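Side-chain contacts in putative hexulose 6 phosphate synthase (Salmonella typhimurium, PDB 3F4W), which is of unknown function but belongs by family to the TIM-barrel proteins of the HUMPS group and pairs with a second copy of itself: residues D27-G32 with K45-K50; V108-V113 with R121-A126; I151-V156 with A160-A165; S188-A193 with G198-I203. All coordinates share one frame; numbering follows the deposited sequence.

Interaction 1: D27-G32 with K45-K50; sequences DIIEVG and KAIKEK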
loop_
_atom_site.group_PDB
_atom_site.type_symbol
_atom_site.label_atom_id
_atom_site.label_comp_id
_atom_site.label_asym_id
_atom_site.label_seq_id
_atom_site.Cartn_x
_atom_site.Cartn_y
_atom_site.Cartn_z
ATOM N N ASP A 27 18.303 7.008 -13.878
ATOM C CA ASP A 27 17.881 5.953 -14.803
ATOM C C ASP A 27 16.404 5.599 -14.643
ATOM O O ASP A 27 15.707 5.346 -15.623
ATOM C CB ASP A 27 18.716 4.692 -14.592
ATOM C CG ASP A 27 20.187 4.920 -14.851
ATOM O OD1 ASP A 27 20.558 5.114 -16.031
ATOM O OD2 ASP A 27 20.968 4.906 -13.872
ATOM N N ILE A 28 15.937 5.558 -13.401
ATOM C CA ILE A 28 14.545 5.219 -13.124
ATOM C C ILE A 28 13.897 6.275 -12.243
ATOM O O ILE A 28 14.394 6.579 -11.162
ATOM C CB ILE A 28 14.426 3.860 -12.413
ATOM C CG1 ILE A 28 15.055 2.751 -13.261
ATOM C CG2 ILE A 28 12.965 3.552 -12.113
ATOM C CD1 ILE A 28 15.149 1.409 -12.550
ATOM N N ILE A 29 12.793 6.842 -12.710
ATOM C CA ILE A 29 12.045 7.803 -11.916
ATOM C C ILE A 29 10.982 7.052 -11.126
ATOM O O ILE A 29 10.123 6.385 -11.704
ATOM C CB ILE A 29 11.373 8.866 -12.805
ATOM C CG1 ILE A 29 12.409 9.518 -13.724
ATOM C CG2 ILE A 29 10.652 9.901 -11.947
ATOM C CD1 ILE A 29 11.836 10.590 -14.633
ATOM N N GLU A 30 11.048 7.143 -9.805
ATOM C CA GLU A 30 10.073 6.462 -8.969
ATOM C C GLU A 30 8.997 7.422 -8.468
ATOM O O GLU A 30 9.293 8.417 -7.811
ATOM C CB GLU A 30 10.747 5.779 -7.776
ATOM C CG GLU A 30 9.752 5.251 -6.746
ATOM C CD GLU A 30 10.413 4.746 -5.475
ATOM O OE1 GLU A 30 11.581 4.313 -5.534
ATOM O OE2 GLU A 30 9.755 4.780 -4.413
ATOM N N VAL A 31 7.745 7.125 -8.789
ATOM C CA VAL A 31 6.642 7.833 -8.158
ATOM C C VAL A 31 6.373 7.160 -6.814
ATOM O O VAL A 31 5.825 6.058 -6.765
ATOM C CB VAL A 31 5.383 7.823 -9.042
ATOM C CG1 VAL A 31 4.216 8.493 -8.327
ATOM C CG2 VAL A 31 5.674 8.514 -10.365
ATOM N N GLY A 32 6.787 7.817 -5.733
ATOM C CA GLY A 32 6.648 7.274 -4.391
ATOM C C GLY A 32 5.209 7.050 -3.962
ATOM O O GLY A 32 4.282 7.600 -4.556
ATOM N N LYS A 45 1.276 9.276 -15.637
ATOM C CA LYS A 45 1.006 9.731 -16.994
ATOM C C LYS A 45 1.812 10.981 -17.331
ATOM O O LYS A 45 2.452 11.056 -18.380
ATOM C CB LYS A 45 -0.487 10.010 -17.171
ATOM C CG LYS A 45 -1.375 8.789 -16.979
ATOM C CD LYS A 45 -2.852 9.156 -17.054
ATOM C CE LYS A 45 -3.726 7.919 -17.204
ATOM N NZ LYS A 45 -5.180 8.248 -17.170
ATOM N N ALA A 46 1.778 11.956 -16.427
ATOM C CA ALA A 46 2.445 13.235 -16.640
ATOM C C ALA A 46 3.961 13.089 -16.738
ATOM O O ALA A 46 4.596 13.686 -17.605
ATOM C CB ALA A 46 2.079 14.207 -15.528
ATOM N N ILE A 47 4.539 12.302 -15.843
ATOM C CA ILE A 47 5.988 12.120 -15.828
ATOM C C ILE A 47 6.468 11.329 -17.045
ATOM O O ILE A 47 7.464 11.688 -17.672
ATOM C CB ILE A 47 6.451 11.446 -14.527
ATOM C CG1 ILE A 47 6.311 12.424 -13.357
ATOM C CG2 ILE A 47 7.888 10.961 -14.647
ATOM C CD1 ILE A 47 6.522 11.788 -11.999
ATOM N N LYS A 48 5.749 10.262 -17.383
ATOM C CA LYS A 48 6.126 9.421 -18.513
ATOM C C LYS A 48 5.976 10.200 -19.815
ATOM O O LYS A 48 6.694 9.953 -20.785
ATOM C CB LYS A 48 5.282 8.143 -18.550
ATOM C CG LYS A 48 5.744 7.118 -19.571
ATOM C CD LYS A 48 7.111 6.543 -19.224
ATOM C CE LYS A 48 7.585 5.584 -20.310
ATOM N NZ LYS A 48 8.892 4.958 -19.974
ATOM N N GLU A 49 5.045 11.148 -19.822
ATOM C CA GLU A 49 4.826 12.005 -20.980
ATOM C C GLU A 49 5.972 12.997 -21.161
ATOM O O GLU A 49 6.432 13.233 -22.280
ATOM C CB GLU A 49 3.501 12.756 -20.836
ATOM C CG GLU A 49 3.210 13.754 -21.945
ATOM C CD GLU A 49 1.826 14.374 -21.821
ATOM O OE1 GLU A 49 1.475 14.838 -20.715
ATOM O OE2 GLU A 49 1.090 14.396 -22.831
ATOM N N LYS A 50 6.433 13.576 -20.058
ATOM C CA LYS A 50 7.495 14.574 -20.120
ATOM C C LYS A 50 8.858 13.934 -20.379
ATOM O O LYS A 50 9.686 14.493 -21.094
ATOM C CB LYS A 50 7.534 15.412 -18.839
ATOM C CG LYS A 50 8.408 16.650 -18.953
ATOM C CD LYS A 50 8.438 17.447 -17.666
ATOM C CE LYS A 50 9.303 18.688 -17.822
ATOM N NZ LYS A 50 9.583 19.345 -16.516
#
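K48 NZ, gripped by a salt bridge to D79 OD1 and a hydrogen bond to K54 O, flanks a purely apolar contact in which I47 packs on I29 and V31. Within 45-50, I47 alone touches the strand, and it does so with two branches that part company. Its CG2 methyl reaches I29, 4.0 Å from I29 CD1 and equally far from I29 CG2. I29 thus offers both of its methyls to a single methyl of I47. The other branch of I47 runs extended (chi2 170°), which carries the end methyl further along to V31. There I47 CD1 lies 3.8 Å from V31 CG2. In both pairs the side chains meet at a slant. This is the second strand of the TIM barrel, 28-31, covered from outside by helix 42-50. The backbones stand well apart, with 8.4 Å between I29 CA and I47 CA, and the side chains bridge the gap. I29 and V31 lie two apart, as expected for alternate residues on the helix-facing side of a strand. E30, between them, points away from the helix. Backbone bonds join I28 to L3 and L5 on one neighbouring strand, and I29 to E55 and L57 on the other. A43 and I44 of the same helix add cover to V31.

Interaction 2: V108-V113 with R121-A126; sequences VDMICV and RLLEEA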
loop_
_atom_site.group_PDB
_atom_site.type_symbol
_atom_site.label_atom_id
_atom_site.label_comp_id
_atom_site.label_asym_id
_atom_site.label_seq_id
_atom_site.Cartn_x
_atom_site.Cartn_y
_atom_site.Cartn_z
ATOM N N VAL A 108 9.459 -6.808 -6.289
ATOM C CA VAL A 108 8.955 -7.218 -4.984
ATOM C C VAL A 108 9.729 -6.485 -3.895
ATOM O O VAL A 108 10.926 -6.708 -3.719
ATOM C CB VAL A 108 9.073 -8.736 -4.765
ATOM C CG1 VAL A 108 8.394 -9.132 -3.456
ATOM C CG2 VAL A 108 8.461 -9.494 -5.927
ATOM N N ASP A 109 9.045 -5.592 -3.186
ATOM C CA ASP A 109 9.665 -4.812 -2.121
ATOM C C ASP A 109 9.649 -5.616 -0.833
ATOM O O ASP A 109 8.584 -5.927 -0.297
ATOM C CB ASP A 109 8.925 -3.486 -1.937
ATOM C CG ASP A 109 9.572 -2.588 -0.895
ATOM O OD1 ASP A 109 9.345 -1.364 -0.950
ATOM O OD2 ASP A 109 10.302 -3.088 -0.019
ATOM N N MET A 110 10.837 -5.939 -0.336
ATOM C CA MET A 110 10.986 -6.859 0.785
ATOM C C MET A 110 10.969 -6.164 2.137
ATOM O O MET A 110 11.419 -6.726 3.132
ATOM C CB MET A 110 12.289 -7.647 0.634
ATOM C CG MET A 110 12.388 -8.387 -0.681
ATOM S SD MET A 110 11.175 -9.708 -0.780
ATOM C CE MET A 110 11.842 -10.842 0.427
ATOM N N ILE A 111 10.450 -4.944 2.178
ATOM C CA ILE A 111 10.378 -4.210 3.435
ATOM C C ILE A 111 9.615 -5.011 4.498
ATOM O O ILE A 111 8.565 -5.589 4.220
ATOM C CB ILE A 111 9.753 -2.807 3.241
ATOM C CG1 ILE A 111 9.726 -2.038 4.566
ATOM C CG2 ILE A 111 8.354 -2.908 2.641
ATOM C CD1 ILE A 111 9.116 -0.658 4.445
ATOM N N CYS A 112 10.175 -5.065 5.704
ATOM C CA CYS A 112 9.543 -5.738 6.845
ATOM C C CYS A 112 9.418 -7.254 6.734
ATOM O O CYS A 112 8.695 -7.867 7.510
ATOM C CB CYS A 112 8.166 -5.142 7.127
ATOM S SG CYS A 112 8.238 -3.517 7.867
ATOM N N VAL A 113 10.100 -7.865 5.772
ATOM C CA VAL A 113 10.091 -9.321 5.678
ATOM C C VAL A 113 10.924 -9.908 6.820
ATOM O O VAL A 113 12.100 -9.580 6.975
ATOM C CB VAL A 113 10.611 -9.811 4.313
ATOM C CG1 VAL A 113 10.946 -11.295 4.366
ATOM C CG2 VAL A 113 9.583 -9.529 3.229
ATOM N N ARG A 121 13.589 -17.627 -1.237
ATOM C CA ARG A 121 13.505 -18.929 -1.893
ATOM C C ARG A 121 12.098 -19.140 -2.426
ATOM O O ARG A 121 11.902 -19.573 -3.561
ATOM C CB ARG A 121 13.847 -20.065 -0.926
ATOM C CG ARG A 121 15.216 -19.988 -0.278
ATOM C CD ARG A 121 15.447 -21.199 0.634
ATOM N NE ARG A 121 16.510 -20.956 1.605
ATOM C CZ ARG A 121 16.311 -20.818 2.912
ATOM N NH1 ARG A 121 15.090 -20.914 3.418
ATOM N NH2 ARG A 121 17.336 -20.593 3.717
ATOM N N LEU A 122 11.119 -18.829 -1.588
ATOM C CA LEU A 122 9.720 -19.023 -1.926
ATOM C C LEU A 122 9.319 -18.166 -3.125
ATOM O O LEU A 122 8.656 -18.642 -4.045
ATOM C CB LEU A 122 8.850 -18.691 -0.713
ATOM C CG LEU A 122 7.388 -19.130 -0.731
ATOM C CD1 LEU A 122 6.808 -19.104 0.675
ATOM C CD2 LEU A 122 6.601 -18.231 -1.642
ATOM N N LEU A 123 9.728 -16.902 -3.110
ATOM C CA LEU A 123 9.303 -15.956 -4.137
ATOM C C LEU A 123 9.940 -16.239 -5.488
ATOM O O LEU A 123 9.288 -16.135 -6.529
ATOM C CB LEU A 123 9.597 -14.521 -3.701
ATOM C CG LEU A 123 8.855 -14.090 -2.437
ATOM C CD1 LEU A 123 9.225 -12.665 -2.058
ATOM C CD2 LEU A 123 7.347 -14.242 -2.617
ATOM N N GLU A 124 11.217 -16.601 -5.474
ATOM C CA GLU A 124 11.914 -16.915 -6.712
ATOM C C GLU A 124 11.317 -18.142 -7.390
ATOM O O GLU A 124 11.133 -18.159 -8.606
ATOM C CB GLU A 124 13.407 -17.120 -6.461
ATOM C CG GLU A 124 14.166 -15.823 -6.247
ATOM C CD GLU A 124 15.648 -15.967 -6.523
ATOM O OE1 GLU A 124 16.083 -15.617 -7.643
ATOM O OE2 GLU A 124 16.374 -16.440 -5.626
ATOM N N GLU A 125 11.012 -19.169 -6.606
ATOM C CA GLU A 125 10.432 -20.375 -7.180
ATOM C C GLU A 125 8.989 -20.122 -7.613
ATOM O O GLU A 125 8.414 -20.896 -8.378
ATOM C CB GLU A 125 10.533 -21.554 -6.209
ATOM C CG GLU A 125 9.701 -21.410 -4.955
ATOM C CD GLU A 125 9.949 -22.534 -3.959
ATOM O OE1 GLU A 125 11.128 -22.915 -3.772
ATOM O OE2 GLU A 125 8.967 -23.033 -3.364
ATOM N N ALA A 126 8.416 -19.020 -7.136
ATOM C CA ALA A 126 7.062 -18.629 -7.525
ATOM C C ALA A 126 7.062 -17.750 -8.774
ATOM O O ALA A 126 6.006 -17.476 -9.347
ATOM C CB ALA A 126 6.355 -17.922 -6.374
#
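L123 points its CD1 methyl from the helix at two side chains of the segment 108-113, V108 and M110. The leucine side chain is extended at its second torsion (chi2 179°), so CD1 is thrown forward to the strand. M110 and L123 reach for each other tip to tip. The M110 chain is bent at both outer torsions, and its sulfur and methyl both come up to the leucine: L123 CD1 is 3.8 Å from M110 SD and 4.0 Å from M110 CE. V108 comes at a slant instead, its CG1 3.9 Å from L123 CD1. One methyl is thus shared by both partners. The contact lies within a beta-alpha-beta unit of the barrel, where strand 105-109 leads to helix 116-126 and then to strand 130-134. I92 and A128 also pack on L123. After D109 the chain leaves the strand. D109 OD2 accepts the backbone N of I111 at 2.9 Å, forming an Asx turn. The bond is bent (147°) and comes from the anti side, 29° out of the carboxylate plane, while D109 OD1 is hydrogen-bonded to H134 ND1. A type II turn follows from M110 to V113. On it, I111 and C112 pack against M63 of the second subunit.

Interaction 3: I151-V156 with A160-A165; sequences ITMLKV and ARIAVA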
loop_
_atom_site.group_PDB
_atom_site.type_symbol
_atom_site.label_atom_id
_atom_site.label_comp_id
_atom_site.label_asym_id
_atom_site.label_seq_id
_atom_site.Cartn_x
_atom_site.Cartn_y
_atom_site.Cartn_z
ATOM N N ILE A 151 23.167 -7.851 2.263
ATOM C CA ILE A 151 24.164 -8.911 2.376
ATOM C C ILE A 151 23.512 -10.290 2.343
ATOM O O ILE A 151 23.940 -11.173 1.603
ATOM C CB ILE A 151 24.991 -8.764 3.665
ATOM C CG1 ILE A 151 25.830 -7.486 3.610
ATOM C CG2 ILE A 151 25.870 -9.990 3.881
ATOM C CD1 ILE A 151 26.527 -7.160 4.912
ATOM N N THR A 152 22.466 -10.474 3.139
ATOM C CA THR A 152 21.736 -11.735 3.130
ATOM C C THR A 152 21.101 -11.994 1.768
ATOM O O THR A 152 21.201 -13.095 1.226
ATOM C CB THR A 152 20.651 -11.766 4.209
ATOM O OG1 THR A 152 21.268 -11.682 5.497
ATOM C CG2 THR A 152 19.848 -13.055 4.119
ATOM N N MET A 153 20.452 -10.976 1.215
ATOM C CA MET A 153 19.825 -11.107 -0.093
ATOM C C MET A 153 20.813 -11.617 -1.141
ATOM O O MET A 153 20.515 -12.548 -1.887
ATOM C CB MET A 153 19.223 -9.773 -0.543
ATOM C CG MET A 153 18.695 -9.805 -1.963
ATOM S SD MET A 153 17.276 -10.901 -2.134
ATOM C CE MET A 153 15.967 -9.842 -1.518
ATOM N N LEU A 154 21.991 -11.004 -1.194
ATOM C CA LEU A 154 22.993 -11.367 -2.194
ATOM C C LEU A 154 23.528 -12.790 -2.017
ATOM O O LEU A 154 23.955 -13.426 -2.983
ATOM C CB LEU A 154 24.143 -10.356 -2.190
ATOM C CG LEU A 154 23.758 -8.964 -2.687
ATOM C CD1 LEU A 154 24.914 -7.982 -2.553
ATOM C CD2 LEU A 154 23.273 -9.045 -4.125
ATOM N N LYS A 155 23.495 -13.288 -0.787
ATOM C CA LYS A 155 23.949 -14.645 -0.509
ATOM C C LYS A 155 22.887 -15.682 -0.874
ATOM O O LYS A 155 23.213 -16.792 -1.293
ATOM C CB LYS A 155 24.334 -14.790 0.964
ATOM C CG LYS A 155 25.421 -13.835 1.419
ATOM C CD LYS A 155 25.652 -13.942 2.919
ATOM C CE LYS A 155 26.473 -15.171 3.267
ATOM N NZ LYS A 155 27.895 -14.995 2.879
ATOM N N VAL A 156 21.618 -15.313 -0.725
ATOM C CA VAL A 156 20.524 -16.263 -0.916
ATOM C C VAL A 156 19.945 -16.257 -2.328
ATOM O O VAL A 156 19.552 -17.302 -2.839
ATOM C CB VAL A 156 19.380 -16.028 0.092
ATOM C CG1 VAL A 156 18.262 -17.033 -0.137
ATOM C CG2 VAL A 156 19.903 -16.116 1.517
ATOM N N ALA A 160 17.334 -13.629 -9.231
ATOM C CA ALA A 160 16.671 -12.334 -9.123
ATOM C C ALA A 160 17.605 -11.141 -9.326
ATOM O O ALA A 160 18.724 -11.114 -8.816
ATOM C CB ALA A 160 15.948 -12.216 -7.781
ATOM N N ARG A 161 17.129 -10.168 -10.096
ATOM C CA ARG A 161 17.737 -8.848 -10.160
ATOM C C ARG A 161 17.492 -8.219 -8.792
ATOM O O ARG A 161 16.464 -8.486 -8.170
ATOM C CB ARG A 161 17.049 -8.037 -11.255
ATOM C CG ARG A 161 17.749 -6.760 -11.674
ATOM C CD ARG A 161 16.949 -6.039 -12.762
ATOM N NE ARG A 161 17.575 -4.780 -13.157
ATOM C CZ ARG A 161 16.967 -3.820 -13.847
ATOM N NH1 ARG A 161 15.700 -3.957 -14.228
ATOM N NH2 ARG A 161 17.628 -2.715 -14.154
ATOM N N ILE A 162 18.426 -7.406 -8.308
ATOM C CA ILE A 162 18.328 -6.887 -6.943
ATOM C C ILE A 162 18.422 -5.368 -6.870
ATOM O O ILE A 162 19.313 -4.763 -7.463
ATOM C CB ILE A 162 19.424 -7.476 -6.030
ATOM C CG1 ILE A 162 19.374 -9.006 -6.037
ATOM C CG2 ILE A 162 19.288 -6.933 -4.610
ATOM C CD1 ILE A 162 18.083 -9.588 -5.495
ATOM N N ALA A 163 17.499 -4.764 -6.126
ATOM C CA ALA A 163 17.539 -3.334 -5.843
ATOM C C ALA A 163 17.723 -3.114 -4.346
ATOM O O ALA A 163 17.445 -4.004 -3.542
ATOM C CB ALA A 163 16.264 -2.651 -6.334
ATOM N N VAL A 164 18.209 -1.936 -3.971
ATOM C CA VAL A 164 18.368 -1.612 -2.558
ATOM C C VAL A 164 18.004 -0.157 -2.254
ATOM O O VAL A 164 18.399 0.764 -2.973
ATOM C CB VAL A 164 19.791 -1.950 -2.040
ATOM C CG1 VAL A 164 20.848 -1.184 -2.817
ATOM C CG2 VAL A 164 19.894 -1.666 -0.549
ATOM N N ALA A 165 17.234 0.029 -1.184
ATOM C CA ALA A 165 16.787 1.346 -0.765
ATOM C C ALA A 165 16.829 1.450 0.753
ATOM O O ALA A 165 16.575 0.471 1.459
ATOM C CB ALA A 165 15.369 1.603 -1.262
#
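M153 starts with CG anti to its backbone N (chi1 173°) and then bends at both outer torsions, laying CG and SD against I162. The isoleucine is folded to match: its second torsion is also bent (chi2 -63°), so CD1 does not run straight on from CG1. M153 CG then sits close to both methyls of I162, 3.6 Å from I162 CD1 and 4.0 Å from I162 CG2. The sulfur follows alongside, M153 SD lying 3.7 Å from I162 CD1. L154 takes a smaller share, with its CD2 at 4.3 Å from I162 CG1. The contact fixes helix 147-156 to strand 161-165, the seventh strand of the barrel, just across the short connection between them. R157 in that connection also packs on I162, and its NH1 is hydrogen-bonded to A160 O. M153 also touches V120 of helix 116-126, and L154 touches L179. The backbone N of I162 is engaged by D182 OD2. Nothing polar crosses between the two segments. Adhesion rests on dispersion and on burial of apolar surface, with the thioether sulfur serving as one more soft, polarisable part of the packed face.

Interaction 4: S188-A193 with G198-I203; sequences SAITHA and GEARKI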
loop_
_atom_site.group_PDB
_atom_site.type_symbol
_atom_site.label_atom_id
_atom_site.label_comp_id
_atom_site.label_asym_id
_atom_site.label_seq_id
_atom_site.Cartn_x
_atom_site.Cartn_y
_atom_site.Cartn_z
ATOM N N SER A 188 15.537 10.865 -0.353
ATOM C CA SER A 188 15.771 12.043 0.477
ATOM C C SER A 188 17.130 12.710 0.266
ATOM O O SER A 188 17.231 13.936 0.269
ATOM C CB SER A 188 15.591 11.688 1.957
ATOM O OG SER A 188 15.798 12.820 2.782
ATOM N N ALA A 189 18.177 11.910 0.101
ATOM C CA ALA A 189 19.521 12.456 -0.077
ATOM C C ALA A 189 19.549 13.456 -1.226
ATOM O O ALA A 189 20.286 14.444 -1.189
ATOM C CB ALA A 189 20.530 11.340 -0.312
ATOM N N ILE A 190 18.735 13.198 -2.244
ATOM C CA ILE A 190 18.670 14.063 -3.418
ATOM C C ILE A 190 17.548 15.101 -3.342
ATOM O O ILE A 190 17.763 16.280 -3.633
ATOM C CB ILE A 190 18.522 13.231 -4.716
ATOM C CG1 ILE A 190 19.815 12.455 -4.998
ATOM C CG2 ILE A 190 18.161 14.130 -5.888
ATOM C CD1 ILE A 190 19.681 11.386 -6.067
ATOM N N THR A 191 16.352 14.673 -2.950
ATOM C CA THR A 191 15.206 15.581 -2.949
ATOM C C THR A 191 15.330 16.691 -1.903
ATOM O O THR A 191 14.808 17.789 -2.092
ATOM C CB THR A 191 13.868 14.832 -2.783
ATOM O OG1 THR A 191 13.895 14.061 -1.578
ATOM C CG2 THR A 191 13.628 13.908 -3.968
ATOM N N HIS A 192 16.036 16.411 -0.814
ATOM C CA HIS A 192 16.235 17.407 0.235
ATOM C C HIS A 192 17.626 18.030 0.173
ATOM O O HIS A 192 18.043 18.731 1.096
ATOM C CB HIS A 192 16.012 16.794 1.619
ATOM C CG HIS A 192 14.588 16.429 1.898
ATOM N ND1 HIS A 192 13.558 17.342 1.824
ATOM C CD2 HIS A 192 14.024 15.255 2.269
ATOM C CE1 HIS A 192 12.419 16.743 2.124
ATOM N NE2 HIS A 192 12.674 15.476 2.399
ATOM N N ALA A 193 18.345 17.767 -0.912
ATOM C CA ALA A 193 19.686 18.306 -1.076
ATOM C C ALA A 193 19.634 19.797 -1.374
ATOM O O ALA A 193 18.754 20.265 -2.098
ATOM C CB ALA A 193 20.419 17.576 -2.186
ATOM N N GLY A 198 24.090 18.294 -7.840
ATOM C CA GLY A 198 25.386 17.897 -7.322
ATOM C C GLY A 198 25.331 16.548 -6.634
ATOM O O GLY A 198 26.172 15.687 -6.878
ATOM N N GLU A 199 24.335 16.360 -5.772
ATOM C CA GLU A 199 24.167 15.092 -5.073
ATOM C C GLU A 199 23.875 13.969 -6.060
ATOM O O GLU A 199 24.398 12.864 -5.926
ATOM C CB GLU A 199 23.054 15.185 -4.024
ATOM C CG GLU A 199 22.764 13.871 -3.296
ATOM C CD GLU A 199 23.898 13.436 -2.379
ATOM O OE1 GLU A 199 23.693 12.500 -1.571
ATOM O OE2 GLU A 199 24.993 14.034 -2.458
ATOM N N ALA A 200 23.045 14.258 -7.056
ATOM C CA ALA A 200 22.716 13.271 -8.078
ATOM C C ALA A 200 23.961 12.888 -8.867
ATOM O O ALA A 200 24.175 11.717 -9.179
ATOM C CB ALA A 200 21.635 13.807 -9.009
ATOM N N ARG A 201 24.788 13.881 -9.177
ATOM C CA ARG A 201 26.032 13.635 -9.896
ATOM C C ARG A 201 26.974 12.720 -9.115
ATOM O O ARG A 201 27.526 11.774 -9.671
ATOM C CB ARG A 201 26.753 14.944 -10.212
ATOM C CG ARG A 201 28.027 14.737 -11.012
ATOM C CD ARG A 201 28.972 15.919 -10.898
ATOM N NE ARG A 201 29.719 15.921 -9.643
ATOM C CZ ARG A 201 29.614 16.861 -8.709
ATOM N NH1 ARG A 201 28.789 17.887 -8.882
ATOM N NH2 ARG A 201 30.342 16.777 -7.602
ATOM N N LYS A 202 27.157 13.014 -7.831
ATOM C CA LYS A 202 28.109 12.272 -7.006
ATOM C C LYS A 202 27.690 10.819 -6.794
ATOM O O LYS A 202 28.537 9.927 -6.699
ATOM C CB LYS A 202 28.319 12.969 -5.660
ATOM C CG LYS A 202 28.749 14.419 -5.795
ATOM C CD LYS A 202 29.703 14.833 -4.688
ATOM C CE LYS A 202 29.025 14.834 -3.331
ATOM N NZ LYS A 202 27.999 15.905 -3.237
ATOM N N ILE A 203 26.384 10.584 -6.727
ATOM C CA ILE A 203 25.874 9.231 -6.537
ATOM C C ILE A 203 25.987 8.433 -7.833
ATOM O O ILE A 203 26.495 7.313 -7.839
ATOM C CB ILE A 203 24.415 9.244 -6.013
ATOM C CG1 ILE A 203 24.380 9.786 -4.583
ATOM C CG2 ILE A 203 23.801 7.847 -6.063
ATOM C CD1 ILE A 203 22.990 10.097 -4.077
#
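E199 meets segment 188-193 from CB to OE1. Its CB touches A193, 4.0 Å from A193 CB. From there CG stands anti to the backbone N (chi1 177°), close over the carbonyl of A189 and beside I190. E199 CG is 3.3 Å from A189 O and 3.7 Å from I190 CG1. The chain then bends (chi2 69°) and swings the carboxylate toward the start of the short helix. E199 OE1 ends 3.6 Å from A189 CB, a plain packing contact. The carboxylate has its polar partners away from segment 188-193. E199 OE2 accepts a hydrogen bond from S170 OG, and it also faces K202 NZ in a long salt bridge of 3.6 Å. The aliphatic part of the glutamate therefore packs, while its end is anchored to the loop after strand 161-165. Beside it runs the apolar half of the contact. I190 CD1 lies 4.1 Å from A200 CA, and I190 CG1 meets I203 CD1 at the same distance, the two isoleucines slanting across each other. The backbone N of S188 is hydrogen-bonded to a malonate ion, probably from the crystallisation liquor. This is consistent with the anion site often found at this helix start in TIM barrels. The short helix follows the last strand, 183-186, and packs on the closing helix 196-209. Both also lean on the start of the barrel: I190 on L5 and F18, A200 on V22, I203 on L3.

In the fold
The four contacts follow one another along the chain without overlap, around one eight-stranded parallel barrel. Interactions 1, 2 and 3 each seat an outer helix on a strand, the second, fifth and seventh in order. Interaction 4 joins two helices after the eighth strand. Interactions 2 and 3 are neighbours, with centres 10 Å apart. They touch directly: E124 OE1 is 2.8 Å from A160 N, a probable hydrogen bond, and M110 packs on M153. Interaction 1 lies across the chain's centre from both, at about 25 and 24 Å between centres. Interaction 4 is about 17 Å from interaction 1. Similar apolar packing thus recurs in interactions 1 to 3, while interaction 4 packs the last helices against each other.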